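Local structure of transcriptional regulator, LacI family (3JY6) at residues V12-A15 with F21-E24. The protein probably regulates transcription by binding DNA, as members of the LacI family do, and is represented here by its periplasmic-binding-protein-like domain. Sequence-based numbering, arbitrary orientation.
Sequences VIVA and FSTE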
loop_
_atom_site.group_PDB
_atom_site.type_symbol
_atom_site.label_atom_id
_atom_site.label_comp_id
_atom_site.label_asym_id
_atom_site.label_seq_id
_atom_site.Cartn_x
_atom_site.Cartn_y
_atom_site.Cartn_z
ATOM N N VAL A 12 -7.116 -2.355 14.895
ATOM C CA VAL A 12 -7.479 -1.416 13.853
ATOM C C VAL A 12 -7.923 -2.260 12.660
ATOM O O VAL A 12 -7.133 -3.020 12.115
ATOM C CB VAL A 12 -6.286 -0.533 13.468
ATOM C CG1 VAL A 12 -6.732 0.526 12.474
ATOM C CG2 VAL A 12 -5.683 0.124 14.734
ATOM N N ILE A 13 -9.189 -2.162 12.278
ATOM C CA ILE A 13 -9.659 -2.947 11.135
ATOM C C ILE A 13 -9.873 -2.030 9.938
ATOM O O ILE A 13 -10.719 -1.142 9.984
ATOM C CB ILE A 13 -11.005 -3.675 11.430
ATOM C CG1 ILE A 13 -10.845 -4.673 12.576
ATOM C CG2 ILE A 13 -11.453 -4.461 10.209
ATOM C CD1 ILE A 13 -12.153 -5.460 12.890
ATOM N N VAL A 14 -9.103 -2.237 8.872
ATOM C CA VAL A 14 -9.276 -1.409 7.678
ATOM C C VAL A 14 -10.029 -2.184 6.602
ATOM O O VAL A 14 -10.047 -3.415 6.604
ATOM C CB VAL A 14 -7.920 -0.915 7.114
ATOM C CG1 VAL A 14 -7.189 -0.144 8.192
ATOM C CG2 VAL A 14 -7.075 -2.087 6.623
ATOM N N ALA A 15 -10.669 -1.449 5.699
ATOM C CA ALA A 15 -11.430 -2.046 4.613
ATOM C C ALA A 15 -10.565 -2.959 3.749
ATOM O O ALA A 15 -10.957 -4.072 3.421
ATOM C CB ALA A 15 -12.070 -0.925 3.757
ATOM N N PHE A 21 -4.585 4.573 1.666
ATOM C CA PHE A 21 -5.343 5.306 2.679
ATOM C C PHE A 21 -5.358 4.548 4.009
ATOM O O PHE A 21 -5.280 5.146 5.076
ATOM C CB PHE A 21 -6.792 5.510 2.217
ATOM C CG PHE A 21 -7.659 6.235 3.215
ATOM C CD1 PHE A 21 -7.710 7.627 3.233
ATOM C CD2 PHE A 21 -8.423 5.523 4.145
ATOM C CE1 PHE A 21 -8.509 8.309 4.159
ATOM C CE2 PHE A 21 -9.227 6.190 5.079
ATOM C CZ PHE A 21 -9.273 7.592 5.088
ATOM N N SER A 22 -5.472 3.229 3.930
ATOM C CA SER A 22 -5.523 2.391 5.114
ATOM C C SER A 22 -4.193 2.250 5.829
ATOM O O SER A 22 -4.115 2.398 7.048
ATOM C CB SER A 22 -6.039 1.000 4.750
ATOM O OG SER A 22 -7.410 1.065 4.436
ATOM N N THR A 23 -3.145 1.956 5.076
ATOM C CA THR A 23 -1.844 1.785 5.688
ATOM C C THR A 23 -1.347 3.069 6.312
ATOM O O THR A 23 -0.690 3.017 7.338
ATOM C CB THR A 23 -0.817 1.254 4.682
ATOM O OG1 THR A 23 -0.801 2.089 3.516
ATOM C CG2 THR A 23 -1.163 -0.168 4.293
ATOM N N GLU A 24 -1.665 4.210 5.703
ATOM C CA GLU A 24 -1.249 5.509 6.250
ATOM C C GLU A 24 -2.089 5.769 7.484
ATOM O O GLU A 24 -1.600 6.294 8.484
ATOM C CB GLU A 24 -1.489 6.674 5.261
ATOM C CG GLU A 24 -0.359 6.934 4.292
ATOM C CD GLU A 24 0.905 7.350 5.011
ATOM O OE1 GLU A 24 0.933 8.460 5.584
ATOM O OE2 GLU A 24 1.874 6.565 5.030
#
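Val14 turns CG1 opposite its carbonyl carbon (chi1 -57°), with CG2 in the position between backbone N and carbonyl carbon, and Ser22 likewise sets OG opposite its own carbonyl carbon (chi1 -71°). With these torsions the valine turns its methine side to the serine: Ser22 OG sits over the methine of Val14, 3.4 Å from its CB, while the two methyls spread beside this contact, Val14 CG1 and Val14 CG2 each 3.8 Å from Ser22 CB. Both CB atoms point across the gap, and Val14 CB is 3.6 Å from Ser22 CB. So short a side chain suits the helix here, because the backbones come close, with Val14 CA and Ser22 CA 5.9 Å apart. The valine suits its strand, where a beta-branched residue is at ease and offers its methine and two methyls to the helix. The pairing is purely van der Waals; the buried hydroxyl finds its polar partner elsewhere, in a hydrogen bond to Gln70 OE1 with a weak one to Asn16 O, so it can be buried without losing a polar partner. Replacing Val14 by alanine removes both methyls, which is likely to leave Ser22 CB with a gap where they now rest. The contact lies where strand 9-14 passes through a short loop into helix 20-34, the first half of a beta-alpha-beta unit completed by strand 39-44; strand 9-14 belongs to the parallel sheet of one lobe of the periplasmic-binding-protein fold, and helix 20-34 packs on its face. Backbone hydrogen bonds tie Val14 to Phe43 of strand 39-44 and Ile13 to Ile68 and Gln70 of strand 66-70, while farther along helix 20-34 Phe26 and Ile29 pack against Val12.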